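Side-chain contacts in WlaRA, TDP-fucose-3,4-ketoisomerase (Campylobacter jejuni subsp. jejuni 81116, PDB 5TPV), which belongs to the WxcM-like family of cupin-fold proteins and holds thymidine-5'-diphosphate in a pocket to which both subunits contribute: residues S64-I69 against K75-L80; K95-F100 against C104-L109; I31-Y36 against L52-I57. One frame throughout, in Å; residues are numbered along the deposited sequence. Where two conformers were deposited one is given.

Contact 1: S64-I69 against K75-L80; sequences SCEILI and KQKIIL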
loop_
_atom_site.group_PDB
_atom_site.type_symbol
_atom_site.label_atom_id
_atom_site.label_comp_id
_atom_site.label_asym_id
_atom_site.label_seq_id
_atom_site.Cartn_x
_atom_site.Cartn_y
_atom_site.Cartn_z
ATOM N N SER B 64 11.014 -10.726 -6.258
ATOM C CA SER B 64 11.391 -11.395 -5.028
ATOM C C SER B 64 12.551 -10.666 -4.377
ATOM O O SER B 64 13.327 -9.966 -5.018
ATOM C CB SER B 64 11.813 -12.855 -5.292
ATOM O OG SER B 64 12.887 -12.879 -6.213
ATOM N N CYS B 65 12.653 -10.844 -3.078
ATOM C CA CYS B 65 13.822 -10.372 -2.367
ATOM C C CYS B 65 13.939 -11.262 -1.114
ATOM O O CYS B 65 13.079 -12.135 -0.894
ATOM C CB CYS B 65 13.634 -8.891 -2.011
ATOM S SG CYS B 65 12.256 -8.598 -0.861
ATOM N N GLU B 66 15.006 -11.036 -0.335
ATOM C CA GLU B 66 15.307 -11.791 0.873
ATOM C C GLU B 66 15.383 -10.782 1.998
ATOM O O GLU B 66 15.915 -9.683 1.865
ATOM C CB GLU B 66 16.657 -12.516 0.736
ATOM C CG GLU B 66 16.806 -13.740 1.609
ATOM C CD GLU B 66 18.118 -14.487 1.378
ATOM O OE1 GLU B 66 18.802 -14.802 2.385
ATOM O OE2 GLU B 66 18.475 -14.714 0.205
ATOM N N ILE B 67 14.842 -11.164 3.130
ATOM C CA ILE B 67 15.004 -10.367 4.331
ATOM C C ILE B 67 15.651 -11.125 5.485
ATOM O O ILE B 67 15.284 -12.281 5.781
ATOM C CB ILE B 67 13.673 -9.779 4.765
ATOM C CG1 ILE B 67 13.817 -9.001 6.056
ATOM C CG2 ILE B 67 12.635 -10.852 4.961
ATOM C CD1 ILE B 67 12.717 -8.010 6.251
ATOM N N LEU B 68 16.571 -10.464 6.181
ATOM C CA LEU B 68 17.141 -11.020 7.424
ATOM C C LEU B 68 16.574 -10.182 8.534
ATOM O O LEU B 68 16.579 -8.952 8.418
ATOM C CB LEU B 68 18.661 -11.004 7.418
ATOM C CG LEU B 68 19.473 -11.139 8.708
ATOM C CD1 LEU B 68 20.956 -11.152 8.316
ATOM C CD2 LEU B 68 19.249 -9.939 9.642
ATOM N N ILE B 69 16.021 -10.859 9.540
ATOM C CA ILE B 69 15.535 -10.211 10.754
ATOM C C ILE B 69 16.312 -10.761 11.977
ATOM O O ILE B 69 16.742 -11.928 11.973
ATOM C CB ILE B 69 14.040 -10.402 11.035
ATOM C CG1 ILE B 69 13.639 -11.877 10.987
ATOM C CG2 ILE B 69 13.192 -9.619 10.057
ATOM C CD1 ILE B 69 12.183 -12.092 11.283
ATOM N N LYS B 75 18.901 -14.677 14.500
ATOM C CA LYS B 75 18.531 -14.113 13.245
ATOM C C LYS B 75 17.876 -15.160 12.345
ATOM O O LYS B 75 18.056 -16.368 12.512
ATOM C CB LYS B 75 19.780 -13.511 12.598
ATOM C CG LYS B 75 20.773 -14.541 12.105
ATOM C CD LYS B 75 22.037 -13.862 11.569
ATOM C CE LYS B 75 22.772 -14.763 10.574
ATOM N NZ LYS B 75 24.251 -14.760 10.748
ATOM N N GLN B 76 17.145 -14.665 11.364
ATOM C CA GLN B 76 16.302 -15.504 10.540
ATOM C C GLN B 76 16.256 -14.849 9.147
ATOM O O GLN B 76 16.123 -13.630 9.062
ATOM C CB GLN B 76 14.916 -15.601 11.229
ATOM C CG GLN B 76 13.875 -16.420 10.470
ATOM C CD GLN B 76 14.320 -17.857 10.236
ATOM O OE1 GLN B 76 15.065 -18.117 9.325
ATOM N NE2 GLN B 76 13.885 -18.774 11.067
ATOM N N LYS B 77 16.412 -15.661 8.103
ATOM C CA LYS B 77 16.287 -15.224 6.708
ATOM C C LYS B 77 15.021 -15.799 6.056
ATOM O O LYS B 77 14.692 -16.968 6.231
ATOM C CB LYS B 77 17.495 -15.618 5.869
ATOM C CG LYS B 77 18.785 -15.012 6.398
ATOM C CD LYS B 77 20.010 -15.504 5.631
ATOM C CE LYS B 77 21.257 -14.829 6.168
ATOM N NZ LYS B 77 22.483 -15.283 5.459
ATOM N N ILE B 78 14.320 -14.938 5.323
ATOM C CA ILE B 78 13.049 -15.247 4.686
ATOM C C ILE B 78 13.054 -14.702 3.262
ATOM O O ILE B 78 13.512 -13.572 3.027
ATOM C CB ILE B 78 11.907 -14.582 5.472
ATOM C CG1 ILE B 78 11.781 -15.280 6.835
ATOM C CG2 ILE B 78 10.574 -14.627 4.729
ATOM C CD1 ILE B 78 11.470 -14.337 7.964
ATOM N N ILE B 79 12.525 -15.512 2.343
ATOM C CA ILE B 79 12.325 -15.051 0.988
ATOM C C ILE B 79 10.901 -14.534 0.787
ATOM O O ILE B 79 9.962 -15.179 1.185
ATOM C CB ILE B 79 12.814 -16.086 -0.049
ATOM C CG1 ILE B 79 14.351 -16.109 -0.013
ATOM C CG2 ILE B 79 12.369 -15.707 -1.459
ATOM C CD1 ILE B 79 14.994 -17.298 -0.697
ATOM N N LEU B 80 10.766 -13.329 0.224
ATOM C CA LEU B 80 9.482 -12.784 -0.186
ATOM C C LEU B 80 9.434 -12.852 -1.704
ATOM O O LEU B 80 10.293 -12.305 -2.372
ATOM C CB LEU B 80 9.339 -11.341 0.294
ATOM C CG LEU B 80 9.248 -11.212 1.839
ATOM C CD1 LEU B 80 9.198 -9.767 2.273
ATOM C CD2 LEU B 80 8.024 -11.927 2.388
#
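Ile67 and Ile78 face each other as a hydrogen-bonded pair, their side chains running alongside each other toward the inner face. A chi1 of 177° swings CG1 of Ile67 opposite its own nitrogen and leaves the CG2 branch to do the touching, 3.8 Å from Ile78 CB. The backbones are joined twice here, Ile67 N to Ile78 O at 2.8 Å and Ile78 N to Ile67 O at 2.9 Å. The same reciprocal bonding ties Cys65 to Leu80 and Ile69 to Gln76. On the inner face Ile69 CD1 reaches diagonally to Ile78 CD1 at 4.1 Å, and Cys65 SG rests 4.2 Å from Leu80 CB.

Glu66, Leu68, Lys77 and Ile79 occupy the other face. The extended Glu66 chain lays CG against Ile79 CG1 at 3.8 Å. Its OE1 meets the aliphatic part of Lys77, 3.5 Å from CD, while NZ stays 4.8 Å from that oxygen. Glu66 is gripped instead by Tyr98 OH at OE1 and Asn99 ND2 at OE2, two bonds, one to each oxygen, that should limit the carboxylate's rotation. Behind the inner face, Leu87 packs on Ile67, Ile78 and Leu80, and Phe58 on Ile67 and Leu80. This is an antiparallel beta hairpin at the margin of a cupin sheet, apolar on the face toward Leu87 and Phe58, with 75-80 one of the two outermost strands of that sheet within its chain.

Contact 2: K95-F100 against C104-L109; sequences KQMYNF and CILLVL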
loop_
_atom_site.group_PDB
_atom_site.type_symbol
_atom_site.label_atom_id
_atom_site.label_comp_id
_atom_site.label_asym_id
_atom_site.label_seq_id
_atom_site.Cartn_x
_atom_site.Cartn_y
_atom_site.Cartn_z
ATOM N N LYS B 95 16.329 -5.358 10.889
ATOM C CA LYS B 95 16.148 -5.979 9.582
ATOM C C LYS B 95 17.082 -5.405 8.540
ATOM O O LYS B 95 17.469 -4.246 8.607
ATOM C CB LYS B 95 14.672 -5.870 9.152
ATOM C CG LYS B 95 14.268 -4.670 8.321
ATOM C CD LYS B 95 14.197 -3.381 9.075
ATOM C CE LYS B 95 13.223 -3.416 10.228
ATOM N NZ LYS B 95 13.258 -2.077 10.838
ATOM N N GLN B 96 17.421 -6.259 7.603
ATOM C CA GLN B 96 18.122 -5.913 6.400
ATOM C C GLN B 96 17.553 -6.678 5.178
ATOM O O GLN B 96 17.227 -7.856 5.252
ATOM C CB GLN B 96 19.607 -6.208 6.648
ATOM C CG GLN B 96 20.508 -5.872 5.481
ATOM C CD GLN B 96 21.923 -6.411 5.683
ATOM O OE1 GLN B 96 22.121 -7.616 5.832
ATOM N NE2 GLN B 96 22.915 -5.515 5.676
ATOM N N MET B 97 17.408 -5.997 4.045
ATOM C CA MET B 97 16.900 -6.608 2.820
ATOM C C MET B 97 17.829 -6.488 1.665
ATOM O O MET B 97 18.453 -5.456 1.504
ATOM C CB MET B 97 15.626 -5.940 2.425
ATOM C CG MET B 97 14.743 -6.042 3.638
ATOM S SD MET B 97 13.294 -5.049 3.481
ATOM C CE MET B 97 14.031 -3.687 4.425
ATOM N N TYR B 98 17.896 -7.557 0.885
ATOM C CA TYR B 98 18.926 -7.689 -0.103
ATOM C C TYR B 98 18.453 -8.747 -1.101
ATOM O O TYR B 98 17.344 -9.289 -0.997
ATOM C CB TYR B 98 20.229 -8.076 0.596
ATOM C CG TYR B 98 20.075 -9.279 1.456
ATOM C CD1 TYR B 98 20.359 -10.543 0.974
ATOM C CD2 TYR B 98 19.623 -9.160 2.748
ATOM C CE1 TYR B 98 20.186 -11.678 1.763
ATOM C CE2 TYR B 98 19.458 -10.281 3.553
ATOM C CZ TYR B 98 19.754 -11.535 3.070
ATOM O OH TYR B 98 19.534 -12.629 3.890
ATOM N N ASN B 99 19.289 -8.964 -2.110
ATOM C CA ASN B 99 19.051 -9.931 -3.156
ATOM C C ASN B 99 17.779 -9.608 -3.904
ATOM O O ASN B 99 16.957 -10.505 -4.191
ATOM C CB ASN B 99 18.948 -11.344 -2.553
ATOM C CG ASN B 99 20.301 -11.940 -2.197
ATOM O OD1 ASN B 99 21.336 -11.367 -2.490
ATOM N ND2 ASN B 99 20.285 -13.101 -1.534
ATOM N N PHE B 100 17.567 -8.329 -4.172
ATOM C CA PHE B 100 16.334 -7.952 -4.876
ATOM C C PHE B 100 16.401 -8.315 -6.348
ATOM O O PHE B 100 17.362 -7.945 -6.980
ATOM C CB PHE B 100 16.182 -6.432 -4.850
ATOM C CG PHE B 100 15.923 -5.868 -3.482
ATOM C CD1 PHE B 100 16.972 -5.377 -2.723
ATOM C CD2 PHE B 100 14.628 -5.872 -2.946
ATOM C CE1 PHE B 100 16.744 -4.843 -1.453
ATOM C CE2 PHE B 100 14.396 -5.352 -1.682
ATOM C CZ PHE B 100 15.464 -4.839 -0.922
ATOM N N CYS B 104 11.707 -6.365 -8.757
ATOM C CA CYS B 104 11.120 -6.407 -7.430
ATOM C C CYS B 104 10.390 -5.085 -7.147
ATOM O O CYS B 104 10.883 -4.016 -7.404
ATOM C CB CYS B 104 12.129 -6.639 -6.320
ATOM S SG CYS B 104 11.263 -6.893 -4.729
ATOM N N ILE B 105 9.173 -5.188 -6.655
ATOM C CA ILE B 105 8.504 -4.062 -5.995
ATOM C C ILE B 105 8.153 -4.492 -4.592
ATOM O O ILE B 105 7.417 -5.465 -4.388
ATOM C CB ILE B 105 7.192 -3.654 -6.695
ATOM C CG1 ILE B 105 7.512 -3.230 -8.141
ATOM C CG2 ILE B 105 6.444 -2.542 -5.941
ATOM C CD1 ILE B 105 6.259 -3.278 -9.026
ATOM N N LEU B 106 8.666 -3.749 -3.625
ATOM C CA LEU B 106 8.483 -4.110 -2.222
ATOM C C LEU B 106 7.499 -3.143 -1.643
ATOM O O LEU B 106 7.758 -1.956 -1.682
ATOM C CB LEU B 106 9.791 -3.985 -1.432
ATOM C CG LEU B 106 9.647 -4.307 0.062
ATOM C CD1 LEU B 106 9.396 -5.763 0.299
ATOM C CD2 LEU B 106 10.930 -3.883 0.779
ATOM N N LEU B 107 6.386 -3.664 -1.131
ATOM C CA LEU B 107 5.422 -2.855 -0.410
ATOM C C LEU B 107 5.497 -3.152 1.099
ATOM O O LEU B 107 5.466 -4.317 1.531
ATOM C CB LEU B 107 4.042 -3.177 -0.922
ATOM C CG LEU B 107 2.816 -2.550 -0.269
ATOM C CD1 LEU B 107 2.779 -1.059 -0.451
ATOM C CD2 LEU B 107 1.504 -3.171 -0.749
ATOM N N VAL B 108 5.404 -2.076 1.865
ATOM C CA VAL B 108 5.415 -2.089 3.317
ATOM C C VAL B 108 4.248 -1.339 3.921
ATOM O O VAL B 108 3.940 -0.208 3.595
ATOM C CB VAL B 108 6.749 -1.471 3.809
ATOM C CG1 VAL B 108 6.955 -1.772 5.294
ATOM C CG2 VAL B 108 7.892 -2.068 3.007
ATOM N N LEU B 109 3.584 -1.997 4.863
ATOM C CA LEU B 109 2.538 -1.378 5.664
ATOM C C LEU B 109 3.061 -1.198 7.094
ATOM O O LEU B 109 3.765 -2.079 7.629
ATOM C CB LEU B 109 1.340 -2.318 5.721
ATOM C CG LEU B 109 1.043 -3.153 4.445
ATOM C CD1 LEU B 109 -0.066 -4.132 4.655
ATOM C CD2 LEU B 109 0.685 -2.288 3.259
#
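Met97 is the first residue of 95-100 to reach 104-109: its sulfur SD lies 3.8 Å from Leu106 CD2, the two side chains crossing at about a right angle. The methionine chain runs out to SD, where the bend at chi3 (-97°) turns CE aside and leaves the sulfur as the atom nearest the leucine. After Tyr98, Asn99 adopts a left-handed backbone conformation and the chain turns, bringing Phe100 inward on the same side as Met97. Phe100 presents its edge. Cys104 SG sits in the ring plane, 3.9 Å from Phe100 CD2, a sulfur-aromatic contact made at the rim. Leu106 CD2 lies near that plane too, more loosely, 4.5 Å from Phe100 CE2, and so touches both Met97 and Phe100. The carbonyl oxygen of Tyr98 stands over one ring face, offset toward its rim, and Phe40 stacks with the same ring.

No hydrogen bond joins the two segments; the contact is made by side chains, between two sheets and at the loop that joins them. Strand 94-98 runs between 65-70 and 46-51 in one sheet. In the other, 105-110 lies between 56-62 and 33-38, and Leu107 packs on Tyr36 of the second subunit.

Contact 3: I31-Y36 against L52-I57; sequences IKRIFY and LNSEFI. With TYD (thymidine-5'-diphosphate), chain E.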
loop_
_atom_site.group_PDB
_atom_site.type_symbol
_atom_site.label_atom_id
_atom_site.label_comp_id
_atom_site.label_asym_id
_atom_site.label_seq_id
_atom_site.Cartn_x
_atom_site.Cartn_y
_atom_site.Cartn_z
ATOM N N ILE B 31 -3.355 0.635 10.055
ATOM C CA ILE B 31 -2.501 1.257 9.044
ATOM C C ILE B 31 -2.630 2.765 9.121
ATOM O O ILE B 31 -3.692 3.288 9.324
ATOM C CB ILE B 31 -2.837 0.823 7.622
ATOM C CG1 ILE B 31 -2.677 -0.690 7.579
ATOM C CG2 ILE B 31 -1.954 1.532 6.593
ATOM C CD1 ILE B 31 -3.256 -1.399 6.356
ATOM N N LYS B 32 -1.482 3.429 9.055
ATOM C CA LYS B 32 -1.320 4.886 9.005
ATOM C C LYS B 32 -0.375 5.377 7.851
ATOM O O LYS B 32 -0.400 6.547 7.440
ATOM C CB LYS B 32 -0.624 5.239 10.317
ATOM C CG LYS B 32 -1.244 6.257 11.251
ATOM C CD LYS B 32 -1.932 5.593 12.438
ATOM C CE LYS B 32 -1.897 6.505 13.659
ATOM N NZ LYS B 32 -2.006 7.975 13.385
ATOM N N ARG B 33 0.489 4.502 7.367
ATOM C CA ARG B 33 1.441 4.808 6.327
ATOM C C ARG B 33 1.807 3.549 5.535
ATOM O O ARG B 33 1.914 2.424 6.087
ATOM C CB ARG B 33 2.661 5.417 7.021
ATOM C CG ARG B 33 3.965 5.337 6.244
ATOM C CD ARG B 33 5.086 6.171 6.869
ATOM N NE ARG B 33 5.389 5.604 8.171
ATOM C CZ ARG B 33 6.600 5.267 8.624
ATOM N NH1 ARG B 33 6.697 4.745 9.818
ATOM N NH2 ARG B 33 7.696 5.443 7.928
ATOM N N ILE B 34 2.081 3.764 4.249
ATOM C CA ILE B 34 2.445 2.701 3.309
ATOM C C ILE B 34 3.658 3.247 2.613
ATOM O O ILE B 34 3.679 4.416 2.358
ATOM C CB ILE B 34 1.264 2.542 2.274
ATOM C CG1 ILE B 34 0.765 1.184 2.502
ATOM C CG2 ILE B 34 1.416 2.994 0.798
ATOM C CD1 ILE B 34 -0.050 1.315 3.739
ATOM N N PHE B 35 4.592 2.406 2.215
ATOM C CA PHE B 35 5.593 2.821 1.256
ATOM C C PHE B 35 6.016 1.655 0.398
ATOM O O PHE B 35 5.782 0.500 0.709
ATOM C CB PHE B 35 6.805 3.529 1.920
ATOM C CG PHE B 35 7.398 2.788 3.067
ATOM C CD1 PHE B 35 8.455 1.936 2.888
ATOM C CD2 PHE B 35 6.891 2.944 4.356
ATOM C CE1 PHE B 35 9.005 1.252 3.969
ATOM C CE2 PHE B 35 7.461 2.281 5.438
ATOM C CZ PHE B 35 8.535 1.441 5.257
ATOM N N TYR B 36 6.598 1.979 -0.756
ATOM C CA TYR B 36 7.042 0.946 -1.682
ATOM C C TYR B 36 8.378 1.389 -2.261
ATOM O O TYR B 36 8.679 2.594 -2.403
ATOM C CB TYR B 36 5.966 0.556 -2.749
ATOM C CG TYR B 36 5.294 1.731 -3.381
ATOM C CD1 TYR B 36 5.766 2.265 -4.577
ATOM C CD2 TYR B 36 4.167 2.317 -2.809
ATOM C CE1 TYR B 36 5.191 3.365 -5.136
ATOM C CE2 TYR B 36 3.591 3.428 -3.382
ATOM C CZ TYR B 36 4.118 3.948 -4.524
ATOM O OH TYR B 36 3.537 5.052 -5.106
ATOM N N LEU B 52 11.652 1.505 17.141
ATOM C CA LEU B 52 11.183 1.448 18.540
ATOM C C LEU B 52 9.673 1.229 18.694
ATOM O O LEU B 52 9.236 0.445 19.537
ATOM C CB LEU B 52 11.567 2.731 19.272
ATOM C CG LEU B 52 13.035 2.916 19.673
ATOM C CD1 LEU B 52 13.270 4.377 19.997
ATOM C CD2 LEU B 52 13.365 2.028 20.882
ATOM N N ASN B 53 8.895 1.871 17.833
ATOM C CA ASN B 53 7.431 1.750 17.866
ATOM C C ASN B 53 6.729 0.969 16.759
ATOM O O ASN B 53 5.663 0.406 16.994
ATOM C CB ASN B 53 6.869 3.170 17.924
ATOM C CG ASN B 53 7.565 3.995 18.993
ATOM O OD1 ASN B 53 7.766 3.488 20.101
ATOM N ND2 ASN B 53 7.918 5.244 18.686
ATOM N N SER B 54 7.239 1.019 15.535
ATOM C CA SER B 54 6.477 0.596 14.370
ATOM C C SER B 54 6.545 -0.918 14.271
ATOM O O SER B 54 7.593 -1.553 14.459
ATOM C CB SER B 54 7.054 1.186 13.082
ATOM O OG SER B 54 7.079 2.606 13.078
ATOM N N GLU B 55 5.397 -1.453 13.894
ATOM C CA GLU B 55 5.286 -2.761 13.304
ATOM C C GLU B 55 5.136 -2.639 11.764
ATOM O O GLU B 55 4.794 -1.579 11.225
ATOM C CB GLU B 55 4.054 -3.424 13.922
ATOM C CG GLU B 55 4.164 -3.735 15.396
ATOM C CD GLU B 55 2.811 -4.086 15.996
ATOM O OE1 GLU B 55 2.240 -5.174 15.683
ATOM O OE2 GLU B 55 2.327 -3.246 16.780
ATOM N N PHE B 56 5.394 -3.740 11.081
ATOM C CA PHE B 56 5.546 -3.768 9.625
ATOM C C PHE B 56 4.905 -5.028 9.079
ATOM O O PHE B 56 4.951 -6.055 9.740
ATOM C CB PHE B 56 6.996 -3.750 9.177
ATOM C CG PHE B 56 7.678 -2.488 9.536
ATOM C CD1 PHE B 56 7.438 -1.343 8.813
ATOM C CD2 PHE B 56 8.548 -2.430 10.623
ATOM C CE1 PHE B 56 7.989 -0.122 9.165
ATOM C CE2 PHE B 56 9.132 -1.210 10.980
ATOM C CZ PHE B 56 8.838 -0.067 10.276
ATOM N N ILE B 57 4.281 -4.913 7.902
ATOM C CA ILE B 57 4.191 -6.050 6.963
ATOM C C ILE B 57 4.894 -5.766 5.623
ATOM O O ILE B 57 4.676 -4.747 5.004
ATOM C CB ILE B 57 2.716 -6.355 6.698
ATOM C CG1 ILE B 57 2.061 -6.862 7.958
ATOM C CG2 ILE B 57 2.519 -7.484 5.690
ATOM C CD1 ILE B 57 0.562 -6.907 7.853
HETATM P PA TYD E . 15.172 4.207 5.900
HETATM O O1A TYD E . 16.220 4.894 6.741
HETATM O O2A TYD E . 14.050 3.447 6.566
HETATM O O3A TYD E . 15.919 3.211 4.878
HETATM P PB TYD E . 15.219 1.836 4.418
HETATM O O1B TYD E . 16.300 1.119 3.644
HETATM O O2B TYD E . 14.836 1.170 5.718
HETATM O O3B TYD E . 14.048 2.287 3.579
HETATM O "O5'" TYD E . 14.522 5.300 4.912
HETATM C "C5'" TYD E . 15.262 5.804 3.802
HETATM C "C4'" TYD E . 15.332 7.324 3.885
HETATM O "O4'" TYD E . 14.103 7.889 3.421
HETATM C "C3'" TYD E . 15.545 7.788 5.316
HETATM O "O3'" TYD E . 16.763 8.534 5.413
HETATM C "C2'" TYD E . 14.364 8.674 5.663
HETATM C "C1'" TYD E . 13.483 8.703 4.421
HETATM N N1 TYD E . 12.159 8.169 4.742
HETATM C C2 TYD E . 11.070 9.055 4.902
HETATM O O2 TYD E . 11.254 10.284 4.765
HETATM N N3 TYD E . 9.842 8.605 5.196
HETATM C C4 TYD E . 9.613 7.297 5.348
HETATM O O4 TYD E . 8.467 6.882 5.621
HETATM C C5 TYD E . 10.740 6.346 5.185
HETATM C C5M TYD E . 10.522 4.864 5.348
HETATM C C6 TYD E . 11.996 6.848 4.881
#
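The backbones that carry Arg33 and Phe35 share no hydrogen bond with those of Ser54 and Phe56, because strand 105-110 runs between 33-38 and 56-62 in this sheet of the cupin fold. Where the first segment enters the sheet, a classic beta bulge sets both Lys32 and Arg33 opposite Thr110. The contact is therefore made by side chains reaching past the middle strand; Arg33 and Phe35 line the thymidine-5'-diphosphate pocket, with Ser54 and Phe56 next to them.

With chi1 at 50°, the ring of Phe35 is carried over toward Phe56 and the thymine methyl. It points its edge at Phe56, Phe35 CZ lying 4.2 Å from Phe56 CE1. One face of Phe35 is given to the ligand: the thymine methyl C5M stands 3.9 Å above the plane, over the ring centre, while the base itself is turned steeply to the ring. Leu18 of the second subunit also packs on Phe35, and Lys14 of that subunit bonds to the ligand, so the pocket forms where the two chains meet.

Ser54 OG lies at the edge of the Arg33 guanidinium, close to its plane but 3.9 Å from NH1, too far for a bond. That hydroxyl is held by Thr112 OG1 and Glu118 OE2, while Thr112 O accepts a bond from Arg33 NE that helps to fix the rotation of the flat group. Arg33 runs out extended and then bends at chi3 (64°), which sets the guanidinium beside the base. NH2 meets the thymine carbonyl from the guanidinium edge, Arg33 NH2 giving a hydrogen bond of 2.8 Å to TYD O4, with 149° at the hydrogen.

In the fold
From the N terminus, contact 3 comes first, closing a 15-residue excursion that contains strand 46-51. Contact 1 closes the five-residue connection of the hairpin 65-70 and 75-80, and contact 2 closes the short three-residue turn after Phe100. The three run in series; none nests in or crosses another. Contacts 1 and 3 lie on opposite sides of the chain's centre, about 17 Å apart between centres, and do not touch. Contact 2 joins them: 95-100 continues the sheet of contact 1 beside strand 65-70, while 104-109 lies on strand 105-110, between strands 33-38 and 56-62, which carry contact 3. Together they run from an outer hairpin, across the sandwich, to the ligand pocket and subunit interface.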